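PDB 4RZL: restriction endonuclease LpnPI from Legionella pneumophila subsp. pneumophila str. Philadelphia 1, which recognises DNA carrying modified cytosine through this N-terminal SRA-like domain and, as a whole enzyme, probably cuts the DNA with a separate nuclease domain. Local coordinates for residues I187-M192 and K222-I227; F88-D93 and A183-L188. One frame throughout, in Å; residues are numbered along the deposited sequence.

Contact 1: I187-M192 and K222-I227; sequences ILNIPM and KADVLI
Ile-187 meets Leu-226 through both backbone and side chain. Its O accepts a nearly straight bond from Leu-226 N (2.9 Å, 176° at the hydrogen), and the CA-H of Val-225 makes a weaker approach to the same oxygen. Its CG2 branch reaches Leu-226 CD1 at 4.1 Å, the two side chains crossing at a slant. At Leu-188 the backbone and side chain serve different neighbours. Leu-188 CA lies 3.5 Å from Asp-224 O, a CA-H...O approach, while CD2 rests on Ala-223 CB at 3.6 Å. The isobutyl group otherwise enters the protein interior, against Val-152 and Val-154 of strand 147-155 and Phe-214 of helix 212-220. The carbonyl of Leu-188 turns to Leu-226, whose CB lies 3.6 Å from Leu-188 O. Asn-189 is gripped at two points by one residue. Its backbone N gives a short bond to Asp-224 O (2.7 Å), and ND2 gives a longer one to Asp-224 OD2 (3.3 Å), coming from above the carboxylate plane. The amide and carboxylate stand almost perpendicular, 83° apart. In Asn-189 the CG lies anti to the backbone N (chi1 -176°), which sets the amide across the carboxylate of Asp-224. The chain then bends tightly, with Ile-190 N bonding back to Leu-188 O at 2.7 Å. Ile-190 turns its side chain from the 222-227 segment and packs on Leu-211 and Pro-213. Together, the two reciprocal backbone bonds around Leu-188 and Val-225 form a single isolated beta bridge, which ties the chain after helix 212-220 to the stretch following central strand 176-187, just where an inverse gamma turn centred on Asn-189 redirects it.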
loop_
_atom_site.group_PDB
_atom_site.type_symbol
_atom_site.label_atom_id
_atom_site.label_comp_id
_atom_site.label_asym_id
_atom_site.label_seq_id
_atom_site.Cartn_x
_atom_site.Cartn_y
_atom_site.Cartn_z
ATOM N N ILE A 187 -9.815 0.032 -1.659
ATOM C CA ILE A 187 -9.603 -0.044 -0.221
ATOM C C ILE A 187 -10.732 -0.873 0.399
ATOM O O ILE A 187 -11.913 -0.577 0.225
ATOM C CB ILE A 187 -9.529 1.358 0.426
ATOM C CG1 ILE A 187 -8.379 2.160 -0.199
ATOM C CG2 ILE A 187 -9.319 1.239 1.925
ATOM C CD1 ILE A 187 -8.210 3.535 0.364
ATOM N N LEU A 188 -10.354 -1.921 1.118
ATOM C CA LEU A 188 -11.334 -2.825 1.721
ATOM C C LEU A 188 -11.972 -2.271 3.001
ATOM O O LEU A 188 -11.352 -1.514 3.750
ATOM C CB LEU A 188 -10.681 -4.164 2.031
ATOM C CG LEU A 188 -10.121 -4.940 0.846
ATOM C CD1 LEU A 188 -9.399 -6.185 1.343
ATOM C CD2 LEU A 188 -11.242 -5.310 -0.124
ATOM N N ASN A 189 -13.207 -2.688 3.258
ATOM C CA ASN A 189 -13.891 -2.327 4.487
ATOM C C ASN A 189 -13.296 -3.085 5.676
ATOM O O ASN A 189 -13.896 -4.019 6.204
ATOM C CB ASN A 189 -15.396 -2.605 4.355
ATOM C CG ASN A 189 -16.193 -2.152 5.573
ATOM O OD1 ASN A 189 -15.700 -1.406 6.419
ATOM N ND2 ASN A 189 -17.433 -2.612 5.667
ATOM N N ILE A 190 -12.095 -2.682 6.069
ATOM C CA ILE A 190 -11.405 -3.235 7.224
ATOM C C ILE A 190 -10.980 -2.058 8.077
ATOM O O ILE A 190 -10.043 -1.344 7.718
ATOM C CB ILE A 190 -10.166 -4.050 6.834
ATOM C CG1 ILE A 190 -10.561 -5.272 5.998
ATOM C CG2 ILE A 190 -9.361 -4.425 8.080
ATOM C CD1 ILE A 190 -9.381 -6.097 5.515
ATOM N N PRO A 191 -11.695 -1.815 9.186
ATOM C CA PRO A 191 -11.358 -0.644 10.015
ATOM C C PRO A 191 -10.055 -0.811 10.798
ATOM O O PRO A 191 -9.469 0.185 11.200
ATOM C CB PRO A 191 -12.554 -0.521 10.969
ATOM C CG PRO A 191 -13.191 -1.913 10.985
ATOM C CD PRO A 191 -12.945 -2.483 9.611
ATOM N N MET A 192 -9.615 -2.047 11.006
ATOM C CA MET A 192 -8.452 -2.309 11.847
ATOM C C MET A 192 -7.752 -3.614 11.506
ATOM O O MET A 192 -8.394 -4.659 11.320
ATOM C CB MET A 192 -8.864 -2.346 13.333
ATOM C CG MET A 192 -7.708 -2.643 14.268
ATOM S SD MET A 192 -8.205 -2.848 15.985
ATOM C CE MET A 192 -8.653 -4.577 15.970
ATOM N N LYS A 222 -14.803 -10.128 -5.500
ATOM C CA LYS A 222 -15.738 -9.017 -5.260
ATOM C C LYS A 222 -15.478 -8.391 -3.892
ATOM O O LYS A 222 -15.659 -9.030 -2.857
ATOM C CB LYS A 222 -17.194 -9.487 -5.353
ATOM C CG LYS A 222 -17.667 -9.783 -6.773
ATOM N N ALA A 223 -15.011 -7.154 -3.894
ATOM C CA ALA A 223 -14.533 -6.526 -2.670
ATOM C C ALA A 223 -15.642 -5.829 -1.902
ATOM O O ALA A 223 -16.509 -5.194 -2.492
ATOM C CB ALA A 223 -13.442 -5.540 -2.994
ATOM N N ASP A 224 -15.606 -5.949 -0.584
ATOM C CA ASP A 224 -16.402 -5.083 0.285
ATOM C C ASP A 224 -15.625 -3.775 0.449
ATOM O O ASP A 224 -14.646 -3.716 1.188
ATOM C CB ASP A 224 -16.662 -5.752 1.640
ATOM C CG ASP A 224 -17.566 -4.928 2.550
ATOM O OD1 ASP A 224 -18.220 -3.987 2.062
ATOM O OD2 ASP A 224 -17.663 -5.255 3.753
ATOM N N VAL A 225 -16.044 -2.753 -0.286
ATOM C CA VAL A 225 -15.298 -1.504 -0.405
ATOM C C VAL A 225 -15.570 -0.570 0.772
ATOM O O VAL A 225 -16.717 -0.421 1.203
ATOM C CB VAL A 225 -15.650 -0.756 -1.721
ATOM C CG1 VAL A 225 -14.723 0.445 -1.929
ATOM C CG2 VAL A 225 -15.582 -1.698 -2.921
ATOM N N LEU A 226 -14.515 0.071 1.275
ATOM C CA LEU A 226 -14.655 1.112 2.285
ATOM C C LEU A 226 -15.171 2.384 1.615
ATOM O O LEU A 226 -14.402 3.155 1.029
ATOM C CB LEU A 226 -13.325 1.373 3.000
ATOM C CG LEU A 226 -13.352 1.879 4.449
ATOM C CD1 LEU A 226 -11.942 1.934 5.037
ATOM C CD2 LEU A 226 -14.014 3.225 4.572
ATOM N N ILE A 227 -16.485 2.577 1.682
ATOM C CA ILE A 227 -17.148 3.763 1.125
ATOM C C ILE A 227 -17.413 4.791 2.217
ATOM O O ILE A 227 -18.164 4.509 3.156
ATOM C CB ILE A 227 -18.473 3.382 0.456
ATOM C CG1 ILE A 227 -18.216 2.397 -0.687
ATOM C CG2 ILE A 227 -19.193 4.610 -0.052
ATOM C CD1 ILE A 227 -17.365 3.001 -1.805
#

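Contact 2: F88-D93 and A183-L188; sequences FIYYGD and AIFTIL
Strands 88-91 and 183-187 run antiparallel, twisted to 146° between their directions, with Phe-88 opposite Phe-185 and Tyr-90 opposite Ala-183 as hydrogen-bonded pairs around the non-hydrogen-bonded pair Ile-89 and Ile-184. They are neighbours in the mixed sheet of this SRA-like, PUA-clan domain. Phe-88 N bonds to Phe-185 O at 3.0 Å; at the other pair, Tyr-90 N reaches Ala-183 O at 2.9 Å and Ala-183 N reaches Tyr-90 O at 2.8 Å. Phe-88, Tyr-90, Ala-183 and Phe-185 share one face of the sheet. The Phe-88 and Phe-185 side chains lie side by side and point the same way, CD2 of Phe-88 being 4.2 Å from CD1 of Phe-185. Phe-185 meets Phe-116 of helix 108-119 edge-to-face, while Phe-88, Tyr-90 and Phe-185 also pack on strands 65-70 and 132-137. On the other face Ile-89 CG1 touches Ile-184 CG1 at 4.4 Å. With CG anti to its carbonyl carbon (chi1 -63°), Phe-185 presents one ring edge to the neighbouring strand, CE1 4.0 Å from Tyr-90 CB. Phe-88 O, which accepts the bond from Phe-185 N (2.9 Å), also lies in the plane of that ring, 4.0 Å from Phe-185 CD1.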
loop_
_atom_site.group_PDB
_atom_site.type_symbol
_atom_site.label_atom_id
_atom_site.label_comp_id
_atom_site.label_asym_id
_atom_site.label_seq_id
_atom_site.Cartn_x
_atom_site.Cartn_y
_atom_site.Cartn_z
ATOM N N PHE A 88 -7.712 4.028 -4.458
ATOM C CA PHE A 88 -6.358 4.565 -4.327
ATOM C C PHE A 88 -5.644 4.536 -5.667
ATOM O O PHE A 88 -5.572 3.495 -6.311
ATOM C CB PHE A 88 -5.573 3.755 -3.291
ATOM C CG PHE A 88 -4.165 4.241 -3.059
ATOM C CD1 PHE A 88 -3.922 5.551 -2.692
ATOM C CD2 PHE A 88 -3.098 3.371 -3.173
ATOM C CE1 PHE A 88 -2.633 6.008 -2.464
ATOM C CE2 PHE A 88 -1.791 3.814 -2.932
ATOM C CZ PHE A 88 -1.568 5.144 -2.582
ATOM N N ILE A 89 -5.112 5.670 -6.084
ATOM C CA ILE A 89 -4.335 5.725 -7.318
ATOM C C ILE A 89 -2.870 5.880 -6.965
ATOM O O ILE A 89 -2.503 6.797 -6.234
ATOM C CB ILE A 89 -4.775 6.876 -8.223
ATOM C CG1 ILE A 89 -6.235 6.678 -8.634
ATOM C CG2 ILE A 89 -3.875 6.951 -9.457
ATOM C CD1 ILE A 89 -6.782 7.820 -9.449
ATOM N N TYR A 90 -2.049 4.976 -7.492
ATOM C CA TYR A 90 -0.660 4.815 -7.081
ATOM C C TYR A 90 0.273 4.722 -8.281
ATOM O O TYR A 90 0.003 3.967 -9.214
ATOM C CB TYR A 90 -0.532 3.553 -6.230
ATOM C CG TYR A 90 0.875 3.193 -5.823
ATOM C CD1 TYR A 90 1.491 3.818 -4.746
ATOM C CD2 TYR A 90 1.579 2.208 -6.503
ATOM C CE1 TYR A 90 2.778 3.468 -4.363
ATOM C CE2 TYR A 90 2.876 1.855 -6.129
ATOM C CZ TYR A 90 3.465 2.485 -5.061
ATOM O OH TYR A 90 4.746 2.125 -4.687
ATOM N N TYR A 91 1.365 5.479 -8.268
ATOM C CA TYR A 91 2.314 5.440 -9.382
ATOM C C TYR A 91 3.524 4.584 -9.041
ATOM O O TYR A 91 4.007 4.597 -7.905
ATOM C CB TYR A 91 2.742 6.858 -9.778
ATOM C CG TYR A 91 1.648 7.592 -10.518
ATOM C CD1 TYR A 91 0.678 8.307 -9.828
ATOM C CD2 TYR A 91 1.561 7.536 -11.906
ATOM C CE1 TYR A 91 -0.338 8.953 -10.494
ATOM C CE2 TYR A 91 0.550 8.209 -12.591
ATOM C CZ TYR A 91 -0.395 8.912 -11.878
ATOM O OH TYR A 91 -1.415 9.567 -12.534
ATOM N N GLY A 92 4.035 3.900 -10.014
ATOM C CA GLY A 92 5.053 2.934 -9.864
ATOM C C GLY A 92 6.439 3.515 -9.665
ATOM O O GLY A 92 6.608 4.637 -9.571
ATOM N N ASP A 93 7.392 2.653 -9.562
ATOM C CA ASP A 93 8.685 2.959 -9.161
ATOM C C ASP A 93 9.692 3.240 -10.321
ATOM O O ASP A 93 10.775 3.007 -10.132
ATOM C CB ASP A 93 9.243 1.975 -8.158
ATOM C CG ASP A 93 9.455 0.560 -8.724
ATOM O OD1 ASP A 93 8.965 0.200 -9.738
ATOM O OD2 ASP A 93 10.072 -0.195 -8.095
ATOM N N ALA A 183 -1.435 2.652 -11.194
ATOM C CA ALA A 183 -2.161 1.478 -10.707
ATOM C C ALA A 183 -3.327 1.890 -9.828
ATOM O O ALA A 183 -3.172 2.749 -8.969
ATOM C CB ALA A 183 -1.213 0.546 -9.924
ATOM N N ILE A 184 -4.479 1.249 -10.012
ATOM C CA ILE A 184 -5.679 1.602 -9.255
ATOM C C ILE A 184 -6.085 0.446 -8.321
ATOM O O ILE A 184 -6.199 -0.702 -8.746
ATOM C CB ILE A 184 -6.842 1.970 -10.203
ATOM C CG1 ILE A 184 -6.411 3.105 -11.143
ATOM C CG2 ILE A 184 -8.126 2.329 -9.411
ATOM C CD1 ILE A 184 -7.544 3.741 -11.940
ATOM N N PHE A 185 -6.271 0.765 -7.043
ATOM C CA PHE A 185 -6.580 -0.224 -6.013
ATOM C C PHE A 185 -7.908 0.075 -5.339
ATOM O O PHE A 185 -8.351 1.223 -5.325
ATOM C CB PHE A 185 -5.488 -0.254 -4.935
ATOM C CG PHE A 185 -4.131 -0.664 -5.444
ATOM C CD1 PHE A 185 -3.260 0.272 -5.992
ATOM C CD2 PHE A 185 -3.729 -1.985 -5.385
ATOM C CE1 PHE A 185 -2.002 -0.114 -6.457
ATOM C CE2 PHE A 185 -2.471 -2.377 -5.847
ATOM C CZ PHE A 185 -1.612 -1.444 -6.378
ATOM N N THR A 186 -8.502 -0.963 -4.751
ATOM C CA THR A 186 -9.695 -0.849 -3.923
ATOM C C THR A 186 -9.319 -0.911 -2.449
ATOM O O THR A 186 -8.592 -1.813 -2.033
ATOM C CB THR A 186 -10.694 -1.990 -4.193
ATOM O OG1 THR A 186 -11.070 -1.979 -5.570
ATOM C CG2 THR A 186 -11.934 -1.860 -3.286
ATOM N N ILE A 187 -9.815 0.032 -1.659
ATOM C CA ILE A 187 -9.603 -0.044 -0.221
ATOM C C ILE A 187 -10.732 -0.873 0.399
ATOM O O ILE A 187 -11.913 -0.577 0.225
ATOM C CB ILE A 187 -9.529 1.358 0.426
ATOM C CG1 ILE A 187 -8.379 2.160 -0.199
ATOM C CG2 ILE A 187 -9.319 1.239 1.925
ATOM C CD1 ILE A 187 -8.210 3.535 0.364
ATOM N N LEU A 188 -10.354 -1.921 1.118
ATOM C CA LEU A 188 -11.334 -2.825 1.721
ATOM C C LEU A 188 -11.972 -2.271 3.001
ATOM O O LEU A 188 -11.352 -1.514 3.750
ATOM C CB LEU A 188 -10.681 -4.164 2.031
ATOM C CG LEU A 188 -10.121 -4.940 0.846
ATOM C CD1 LEU A 188 -9.399 -6.185 1.343
ATOM C CD2 LEU A 188 -11.242 -5.310 -0.124
#

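How the contacts relate
Ile-187 and Leu-188 belong to both contacts: strand 176-187 pairs with strand 87-91 in contact 2, then continues into the segment that bridges to 222-227 in contact 1. The centres of the two contacts lie about 14 Å apart. The centre of contact 2 lies about 7 Å from the centre of the chain, that of contact 1, only partly buried, about 14 Å. Thr-186 joins them directly, its CG2 packing 3.7 Å from Val-225 CG2 and 4.0 Å from Ala-223 CB. Ile-187 serves both contacts, its CG1 branch touching Phe-88 CB in contact 2 while its backbone O and CG2 take part in contact 1. One strand thus connects the interior of the DNA-recognition domain with its C-terminal region.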